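Local coordinates for nodulation protein S (Bradyrhizobium sp., PDB 3OFK) that acts as an S-adenosylmethionine-dependent N-methyltransferase and probably takes part in the synthesis of Nod factors, the lipochitooligosaccharide signals of root nodulation, at residues Cys73-Val78 with Thr111-Asp116; Ser154-Thr159 with Arg185-Gly190; Cys160-His165 with Ser192-Cys197. One frame throughout, in Å; residues are numbered along the deposited sequence.

Contact 1: residues Cys73-Val78 with Thr111-Asp116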
loop_
_atom_site.group_PDB
_atom_site.type_symbol
_atom_site.label_atom_id
_atom_site.label_comp_id
_atom_site.label_asym_id
_atom_site.label_seq_id
_atom_site.Cartn_x
_atom_site.Cartn_y
_atom_site.Cartn_z
ATOM N N CYS A 73 -16.355 -0.039 0.983
ATOM C CA CYS A 73 -16.261 -0.824 -0.248
ATOM C C CYS A 73 -17.360 -1.886 -0.234
ATOM O O CYS A 73 -17.500 -2.595 0.742
ATOM C CB CYS A 73 -14.916 -1.536 -0.295
ATOM S SG CYS A 73 -13.449 -0.488 -0.079
ATOM N N LYS A 74 -18.135 -1.994 -1.305
ATOM C CA LYS A 74 -19.187 -3.003 -1.411
ATOM C C LYS A 74 -18.541 -4.407 -1.369
ATOM O O LYS A 74 -19.009 -5.326 -0.689
ATOM C CB LYS A 74 -19.968 -2.765 -2.717
ATOM C CG LYS A 74 -21.184 -3.625 -2.958
ATOM C CD LYS A 74 -22.091 -2.905 -3.968
ATOM C CE LYS A 74 -23.011 -3.847 -4.727
ATOM N NZ LYS A 74 -23.845 -3.043 -5.681
ATOM N N ARG A 75 -17.444 -4.528 -2.091
ATOM C CA ARG A 75 -16.540 -5.685 -1.999
ATOM C C ARG A 75 -15.110 -5.182 -1.849
ATOM O O ARG A 75 -14.727 -4.167 -2.455
ATOM C CB ARG A 75 -16.666 -6.570 -3.248
ATOM C CG ARG A 75 -17.982 -7.295 -3.373
ATOM C CD ARG A 75 -18.014 -8.293 -4.567
ATOM N NE ARG A 75 -17.130 -9.449 -4.359
ATOM C CZ ARG A 75 -15.977 -9.689 -4.991
ATOM N NH1 ARG A 75 -15.504 -8.880 -5.935
ATOM N NH2 ARG A 75 -15.284 -10.776 -4.679
ATOM N N LEU A 76 -14.323 -5.902 -1.048
ATOM C CA LEU A 76 -12.896 -5.606 -0.836
ATOM C C LEU A 76 -12.101 -6.900 -1.008
ATOM O O LEU A 76 -12.472 -7.950 -0.439
ATOM C CB LEU A 76 -12.631 -5.042 0.574
ATOM C CG LEU A 76 -11.208 -4.647 1.026
ATOM C CD1 LEU A 76 -10.533 -3.597 0.066
ATOM C CD2 LEU A 76 -11.165 -4.178 2.443
ATOM N N THR A 77 -11.032 -6.828 -1.803
ATOM C CA THR A 77 -10.019 -7.873 -1.895
ATOM C C THR A 77 -8.714 -7.348 -1.299
ATOM O O THR A 77 -8.327 -6.189 -1.511
ATOM C CB THR A 77 -9.877 -8.288 -3.385
ATOM O OG1 THR A 77 -11.170 -8.721 -3.815
ATOM C CG2 THR A 77 -8.787 -9.393 -3.633
ATOM N N VAL A 78 -8.009 -8.214 -0.579
ATOM C CA VAL A 78 -6.762 -7.818 0.094
ATOM C C VAL A 78 -5.661 -8.882 -0.228
ATOM O O VAL A 78 -5.882 -10.098 -0.109
ATOM C CB VAL A 78 -6.967 -7.793 1.592
ATOM C CG1 VAL A 78 -5.646 -7.413 2.340
ATOM C CG2 VAL A 78 -8.085 -6.850 1.984
ATOM N N THR A 111 -5.699 -11.792 -11.575
ATOM C CA THR A 111 -7.142 -11.929 -11.562
ATOM C C THR A 111 -7.673 -11.379 -12.852
ATOM O O THR A 111 -7.016 -10.563 -13.513
ATOM C CB THR A 111 -7.804 -11.077 -10.495
ATOM O OG1 THR A 111 -6.799 -10.477 -9.679
ATOM C CG2 THR A 111 -8.840 -11.913 -9.667
ATOM N N ALA A 112 -8.879 -11.840 -13.166
ATOM C CA ALA A 112 -9.723 -11.246 -14.175
ATOM C C ALA A 112 -10.517 -10.066 -13.570
ATOM O O ALA A 112 -11.057 -9.243 -14.317
ATOM C CB ALA A 112 -10.657 -12.308 -14.761
ATOM N N GLU A 113 -10.579 -9.996 -12.231
ATOM C CA GLU A 113 -11.166 -8.856 -11.490
ATOM C C GLU A 113 -10.656 -7.496 -11.967
ATOM O O GLU A 113 -9.448 -7.305 -12.185
ATOM C CB GLU A 113 -10.825 -8.926 -9.984
ATOM C CG GLU A 113 -11.612 -9.902 -9.121
ATOM C CD GLU A 113 -12.839 -9.281 -8.494
ATOM O OE1 GLU A 113 -13.916 -9.298 -9.118
ATOM O OE2 GLU A 113 -12.736 -8.786 -7.362
ATOM N N LEU A 114 -11.584 -6.549 -12.107
ATOM C CA LEU A 114 -11.221 -5.137 -12.237
ATOM C C LEU A 114 -11.752 -4.400 -11.010
ATOM O O LEU A 114 -12.884 -4.648 -10.583
ATOM C CB LEU A 114 -11.764 -4.526 -13.536
ATOM C CG LEU A 114 -11.275 -5.213 -14.820
ATOM C CD1 LEU A 114 -11.960 -4.626 -16.087
ATOM C CD2 LEU A 114 -9.748 -5.168 -14.926
ATOM N N PHE A 115 -10.915 -3.522 -10.458
ATOM C CA PHE A 115 -11.176 -2.762 -9.217
ATOM C C PHE A 115 -11.305 -1.258 -9.472
ATOM O O PHE A 115 -10.482 -0.653 -10.159
ATOM C CB PHE A 115 -10.061 -3.012 -8.197
ATOM C CG PHE A 115 -9.812 -4.467 -7.937
ATOM C CD1 PHE A 115 -10.621 -5.172 -7.059
ATOM C CD2 PHE A 115 -8.793 -5.148 -8.606
ATOM C CE1 PHE A 115 -10.429 -6.508 -6.842
ATOM C CE2 PHE A 115 -8.584 -6.506 -8.383
ATOM C CZ PHE A 115 -9.408 -7.187 -7.496
ATOM N N ASP A 116 -12.339 -0.647 -8.910
ATOM C CA ASP A 116 -12.482 0.819 -9.006
ATOM C C ASP A 116 -11.638 1.586 -7.958
ATOM O O ASP A 116 -11.536 2.825 -8.012
ATOM C CB ASP A 116 -13.951 1.247 -8.978
ATOM C CG ASP A 116 -14.684 0.804 -7.728
ATOM O OD1 ASP A 116 -14.348 -0.249 -7.192
ATOM O OD2 ASP A 116 -15.618 1.501 -7.293
HETATM O O HOH W 1 -11.693 -10.698 -5.463
#
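Arg75 reaches Glu113 by a salt bridge, and two residues further on Thr77 meets both Glu113 and the ring of Phe115. The side chain of Arg75 leaves the chain just ahead of Leu76 toward segment 111-116 and bends at chi3, which brings NH1 to Glu113. Arg75 NH1 donates to Glu113 OE2 over 3.1 Å, with an N-H...O angle of 160°. The carboxylate lies at the edge of the guanidinium, close to its plane, yet the two planes are turned 73° apart. The pair therefore holds by one N-H on the syn side of OE2, tilted somewhat out of the carboxylate plane, and not by a flat two-pronged match; Glu113 OE1 is 3.6 Å from Arg75 NH1.

Leu76 turns to the other face of the sheet, against helix 64-69. Thr77 faces segment 111-116 again, its OG1 anti to the carbonyl carbon (chi1 -58°), a rotation that points the hydroxyl toward Glu113. Thr77 OG1 is 3.9 Å from Glu113 OE2, and a water bridges them, donating to Thr77 OG1 at 2.6 Å and to Glu113 OE2 at 2.9 Å. Beside this bridge, Thr77 OG1 also comes to the rim of the Phe115 ring, 3.8 Å from Phe115 CE1 and near the ring plane, with CB almost as close.

Strand 52-58 runs between the two parent strands in the sheet, so these side chains pass over it: Thr77 and Phe115 touch Leu56 and Asn54 of that strand, respectively, and Asn54 ND2 adds a weak hydrogen bond to Glu113 OE2. The contact lies where these parallel strands of the Rossmann-like sheet begin, away from bound SAH. Glu113 OE2 thus gathers a guanidinium, a water and a weak amide donor, and the positive neighbour probably favours its charged form.

Contact 2: residues Ser154-Thr159 with Arg185-Gly190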
loop_
_atom_site.group_PDB
_atom_site.type_symbol
_atom_site.label_atom_id
_atom_site.label_comp_id
_atom_site.label_asym_id
_atom_site.label_seq_id
_atom_site.Cartn_x
_atom_site.Cartn_y
_atom_site.Cartn_z
ATOM N N SER A 154 4.064 6.385 -0.472
ATOM C CA SER A 154 5.356 5.831 -0.152
ATOM C C SER A 154 6.280 6.851 0.537
ATOM O O SER A 154 6.189 8.058 0.305
ATOM C CB SER A 154 6.004 5.297 -1.424
ATOM O OG SER A 154 7.340 4.824 -1.227
ATOM N N ALA A 155 7.114 6.345 1.435
ATOM C CA ALA A 155 8.300 7.029 1.869
ATOM C C ALA A 155 9.033 7.525 0.625
ATOM O O ALA A 155 8.937 6.916 -0.425
ATOM C CB ALA A 155 9.156 6.092 2.654
ATOM N N ARG A 156 9.721 8.652 0.741
ATOM C CA ARG A 156 10.434 9.217 -0.398
ATOM C C ARG A 156 11.623 8.367 -0.824
ATOM O O ARG A 156 12.104 7.531 -0.057
ATOM C CB ARG A 156 10.895 10.629 -0.092
ATOM C CG ARG A 156 9.756 11.637 -0.153
ATOM C CD ARG A 156 10.219 13.042 0.206
ATOM N NE ARG A 156 9.116 14.007 0.218
ATOM C CZ ARG A 156 8.541 14.543 -0.865
ATOM N NH1 ARG A 156 8.938 14.231 -2.094
ATOM N NH2 ARG A 156 7.550 15.406 -0.717
ATOM N N ASP A 157 12.087 8.615 -2.055
ATOM C CA ASP A 157 13.263 7.946 -2.637
ATOM C C ASP A 157 14.469 7.870 -1.678
ATOM O O ASP A 157 15.025 6.764 -1.442
ATOM C CB ASP A 157 13.702 8.683 -3.924
ATOM C CG ASP A 157 12.803 8.390 -5.123
ATOM O OD1 ASP A 157 11.932 7.510 -5.018
ATOM O OD2 ASP A 157 12.979 9.048 -6.197
ATOM N N ALA A 158 14.872 9.040 -1.161
ATOM C CA ALA A 158 16.021 9.170 -0.271
ATOM C C ALA A 158 15.844 8.324 0.968
ATOM O O ALA A 158 16.772 7.655 1.407
ATOM C CB ALA A 158 16.204 10.616 0.142
ATOM N N THR A 159 14.657 8.388 1.557
ATOM C CA THR A 159 14.360 7.602 2.756
ATOM C C THR A 159 14.433 6.123 2.420
ATOM O O THR A 159 15.006 5.339 3.170
ATOM C CB THR A 159 12.955 7.890 3.318
ATOM O OG1 THR A 159 12.928 9.182 3.946
ATOM C CG2 THR A 159 12.561 6.803 4.347
ATOM N N ARG A 185 -2.218 15.088 -5.058
ATOM C CA ARG A 185 -1.156 14.532 -4.207
ATOM C C ARG A 185 -1.122 15.206 -2.852
ATOM O O ARG A 185 -1.681 16.288 -2.681
ATOM C CB ARG A 185 0.217 14.643 -4.874
ATOM C CG ARG A 185 0.709 16.083 -5.100
ATOM C CD ARG A 185 2.182 16.079 -5.465
ATOM N NE ARG A 185 2.389 15.289 -6.663
ATOM C CZ ARG A 185 3.562 14.844 -7.099
ATOM N NH1 ARG A 185 4.686 15.112 -6.445
ATOM N NH2 ARG A 185 3.598 14.119 -8.212
ATOM N N VAL A 186 -0.462 14.565 -1.901
ATOM C CA VAL A 186 -0.288 15.116 -0.561
ATOM C C VAL A 186 1.006 14.660 0.018
ATOM O O VAL A 186 1.413 13.534 -0.165
ATOM C CB VAL A 186 -1.370 14.666 0.491
ATOM C CG1 VAL A 186 -2.224 15.843 0.917
ATOM C CG2 VAL A 186 -2.211 13.482 0.004
ATOM N N GLN A 187 1.607 15.539 0.788
ATOM C CA GLN A 187 2.783 15.217 1.546
ATOM C C GLN A 187 2.396 14.955 2.995
ATOM O O GLN A 187 1.444 15.543 3.508
ATOM C CB GLN A 187 3.733 16.397 1.476
ATOM C CG GLN A 187 5.124 16.048 1.879
ATOM C CD GLN A 187 6.080 17.182 1.613
ATOM O OE1 GLN A 187 5.731 18.154 0.926
ATOM N NE2 GLN A 187 7.300 17.065 2.147
ATOM N N CYS A 188 3.152 14.095 3.662
ATOM C CA CYS A 188 2.860 13.727 5.015
ATOM C C CYS A 188 4.154 13.649 5.807
ATOM O O CYS A 188 5.016 12.858 5.482
ATOM C CB CYS A 188 2.177 12.361 4.989
ATOM S SG CYS A 188 0.825 12.296 6.058
ATOM N N GLN A 189 4.296 14.437 6.862
ATOM C CA GLN A 189 5.572 14.482 7.567
ATOM C C GLN A 189 5.428 14.290 9.060
ATOM O O GLN A 189 4.515 14.827 9.666
ATOM C CB GLN A 189 6.266 15.805 7.285
ATOM C CG GLN A 189 6.606 15.992 5.838
ATOM C CD GLN A 189 7.810 16.873 5.640
ATOM O OE1 GLN A 189 8.811 16.440 5.076
ATOM N NE2 GLN A 189 7.734 18.103 6.129
ATOM N N GLY A 190 6.356 13.546 9.648
ATOM C CA GLY A 190 6.310 13.247 11.071
ATOM C C GLY A 190 7.392 13.930 11.879
ATOM O O GLY A 190 7.535 15.146 11.826
#
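Gln187 of strand 181-189 meets Arg156, the N-cap residue of helix 157-162, at the surface of the sheet. Before it along the strand, Arg185 also turns toward segment 154-159 without touching it: Arg185 NH1 stays 6.1 Å from Arg156 NH1. Arg185 is salt-bridged to Glu182, whereas the ion pairs of Arg156 with Glu170 and Asp196 are long and weak.

Gln187 makes the contact itself. Its CG is anti to the backbone N (chi1 -163°) and the chain runs on extended, carrying the amide out to the guanidinium. Arg156 NH2 stands over the flat of that amide, 3.3 Å from Gln187 CD, and the two planes are 81° apart. The amide carbon lies at the guanidinium edge. Arg156 NH2 and Gln187 NE2 are likewise 3.3 Å apart, but both are donors, so they pack without bonding.

The contact joins the edge strand of the Rossmann-like methyltransferase sheet to the N-terminal end of helix 157-162, across strand 196-203, with which Cys188 pairs through the backbone. Asp196 of that strand serves both side chains, its OD1 accepting weakly from Gln187 NE2 and facing Arg156 NE. Two donors share one acceptor, and the negative charge of Asp196 probably eases their close approach.

Contact 3: residues Cys160-His165 with Ser192-Cys197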
loop_
_atom_site.group_PDB
_atom_site.type_symbol
_atom_site.label_atom_id
_atom_site.label_comp_id
_atom_site.label_asym_id
_atom_site.label_seq_id
_atom_site.Cartn_x
_atom_site.Cartn_y
_atom_site.Cartn_z
ATOM N N CYS A 160 13.840 5.758 1.283
ATOM C CA CYS A 160 13.816 4.363 0.834
ATOM C C CYS A 160 15.226 3.833 0.591
ATOM O O CYS A 160 15.523 2.696 0.918
ATOM C CB CYS A 160 12.965 4.213 -0.417
ATOM S SG CYS A 160 11.254 4.187 -0.027
ATOM N N ARG A 161 16.089 4.671 0.040
ATOM C CA ARG A 161 17.467 4.281 -0.229
ATOM C C ARG A 161 18.268 4.124 1.065
ATOM O O ARG A 161 19.111 3.229 1.166
ATOM C CB ARG A 161 18.146 5.281 -1.164
ATOM C CG ARG A 161 17.759 5.139 -2.642
ATOM C CD ARG A 161 18.756 5.900 -3.545
ATOM N NE ARG A 161 19.073 7.243 -3.021
ATOM C CZ ARG A 161 18.379 8.363 -3.267
ATOM N NH1 ARG A 161 17.306 8.349 -4.058
ATOM N NH2 ARG A 161 18.768 9.512 -2.719
ATOM N N ARG A 162 17.988 4.978 2.049
ATOM C CA ARG A 162 18.572 4.847 3.378
ATOM C C ARG A 162 18.108 3.545 4.029
ATOM O O ARG A 162 18.848 2.939 4.805
ATOM C CB ARG A 162 18.206 6.055 4.257
ATOM C CG ARG A 162 19.303 6.476 5.220
ATOM C CD ARG A 162 18.988 7.782 5.965
ATOM N NE ARG A 162 17.603 7.884 6.452
ATOM C CZ ARG A 162 16.636 8.617 5.888
ATOM N NH1 ARG A 162 16.864 9.343 4.792
ATOM N NH2 ARG A 162 15.416 8.625 6.422
ATOM N N TRP A 163 16.894 3.100 3.696
ATOM C CA TRP A 163 16.390 1.827 4.212
ATOM C C TRP A 163 16.925 0.592 3.472
ATOM O O TRP A 163 16.513 -0.521 3.776
ATOM C CB TRP A 163 14.856 1.794 4.201
ATOM C CG TRP A 163 14.197 2.702 5.203
ATOM C CD1 TRP A 163 14.767 3.292 6.308
ATOM C CD2 TRP A 163 12.821 3.079 5.214
ATOM N NE1 TRP A 163 13.818 4.031 6.984
ATOM C CE2 TRP A 163 12.617 3.910 6.332
ATOM C CE3 TRP A 163 11.736 2.809 4.362
ATOM C CZ2 TRP A 163 11.379 4.478 6.626
ATOM C CZ3 TRP A 163 10.507 3.370 4.657
ATOM C CH2 TRP A 163 10.341 4.203 5.781
ATOM N N GLY A 164 17.822 0.787 2.510
ATOM C CA GLY A 164 18.370 -0.311 1.718
ATOM C C GLY A 164 17.570 -0.668 0.474
ATOM O O GLY A 164 17.925 -1.606 -0.238
ATOM N N HIS A 165 16.491 0.062 0.201
ATOM C CA HIS A 165 15.652 -0.246 -0.960
ATOM C C HIS A 165 16.077 0.562 -2.170
ATOM O O HIS A 165 17.005 1.379 -2.101
ATOM C CB HIS A 165 14.167 -0.062 -0.627
ATOM C CG HIS A 165 13.735 -0.804 0.602
ATOM N ND1 HIS A 165 13.891 -2.168 0.748
ATOM C CD2 HIS A 165 13.165 -0.364 1.751
ATOM C CE1 HIS A 165 13.445 -2.533 1.937
ATOM N NE2 HIS A 165 12.987 -1.460 2.561
ATOM N N SER A 192 10.763 12.868 11.999
ATOM C CA SER A 192 12.111 12.670 11.499
ATOM C C SER A 192 12.153 12.583 9.978
ATOM O O SER A 192 11.111 12.592 9.294
ATOM C CB SER A 192 12.686 11.386 12.092
ATOM O OG SER A 192 12.021 10.253 11.535
ATOM N N ALA A 193 13.374 12.484 9.460
ATOM C CA ALA A 193 13.597 12.301 8.034
ATOM C C ALA A 193 12.918 11.013 7.532
ATOM O O ALA A 193 12.390 10.992 6.415
ATOM C CB ALA A 193 15.102 12.296 7.731
ATOM N N ASP A 194 12.913 9.958 8.363
ATOM C CA ASP A 194 12.210 8.673 8.062
ATOM C C ASP A 194 10.687 8.797 7.899
ATOM O O ASP A 194 10.038 7.895 7.355
ATOM C CB ASP A 194 12.434 7.647 9.198
ATOM C CG ASP A 194 13.800 6.955 9.147
ATOM O OD1 ASP A 194 13.957 5.956 9.897
ATOM O OD2 ASP A 194 14.705 7.397 8.397
ATOM N N GLU A 195 10.115 9.868 8.443
ATOM C CA GLU A 195 8.671 10.091 8.409
ATOM C C GLU A 195 8.370 11.202 7.427
ATOM O O GLU A 195 8.134 12.360 7.809
ATOM C CB GLU A 195 8.112 10.372 9.821
ATOM C CG GLU A 195 8.038 9.095 10.658
ATOM C CD GLU A 195 7.735 9.292 12.135
ATOM O OE1 GLU A 195 7.502 10.435 12.617
ATOM O OE2 GLU A 195 7.741 8.263 12.833
ATOM N N ASP A 196 8.422 10.838 6.146
ATOM C CA ASP A 196 8.218 11.810 5.078
ATOM C C ASP A 196 7.734 11.133 3.832
ATOM O O ASP A 196 8.524 10.577 3.066
ATOM C CB ASP A 196 9.493 12.589 4.783
ATOM C CG ASP A 196 9.294 13.663 3.718
ATOM O OD1 ASP A 196 8.141 13.975 3.328
ATOM O OD2 ASP A 196 10.313 14.213 3.269
ATOM N N CYS A 197 6.428 11.241 3.633
ATOM C CA CYS A 197 5.667 10.404 2.745
ATOM C C CYS A 197 5.033 11.254 1.672
ATOM O O CYS A 197 4.626 12.384 1.925
ATOM C CB CYS A 197 4.552 9.745 3.550
ATOM S SG CYS A 197 3.480 8.719 2.588
#
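Asp194 offers its two carboxylate oxygens to two different donors on segment 160-165. Arg162 NH2 gives a salt-bridging hydrogen bond to Asp194 OD2; the modelled separation of 2.4 Å is very short, so its exact length is doubtful. Guanidinium and carboxylate are nearly coplanar, 15° apart, and OD2 sits at the guanidinium edge. A bend at chi3 (43°) turns the end of Arg162 into this position.

Asp194 OD1 accepts a weak hydrogen bond from Trp163 NE1, long at 3.5 Å but straight at 170°. It lies at the edge of the indole, whose plane is almost perpendicular to the carboxylate. Arg162 NH2 also comes within 3.4 Å of Asp194 N, two donors that do not bond, and within 3.9 Å of Ala193 CB. An asparagine in place of Asp194 would probably leave the guanidinium of Arg162 without its counter-charge and weaken its hold on this turn.

Several backbone groups are bonded locally. Gly164, at positive phi, closes helix 157-162 in a Schellman motif, with His165 N bonded to Cys160 O, while Glu195 N bonds to Ser192 O in a type I turn. Glu195 OE1 bonds to Gln191 N and OE2 to Asn32 ND2. Phe5 packs against both Arg162 and Asp194. The contact thus ties the C-terminal end of helix 157-162 to the turn leading into strand 196-203, with Trp163 resting on Ala155 of strand 148-155.

Contact 1 closes along the chain before the others open, and it stands on the opposite side of the chain's centre, about 27 Å from contact 2 and about 30 Å from contact 3 between centres. Contacts 2 and 3 alternate in sequence, their centres about 8 Å apart, and touch: Cys188 O probably bonds to Cys197 N, and Gly190 N to Glu195 O. All three reach one seven-stranded sheet of order 3-2-1-4-5-7-6, the arrangement of class I methyltransferases. Contact 1 joins its parallel strands where they begin; contacts 2 and 3 link the two ends of helix 157-162 to edge strand 181-189 and to the turn before antiparallel strand 196-203, so distant parts of the sheet are tied separately.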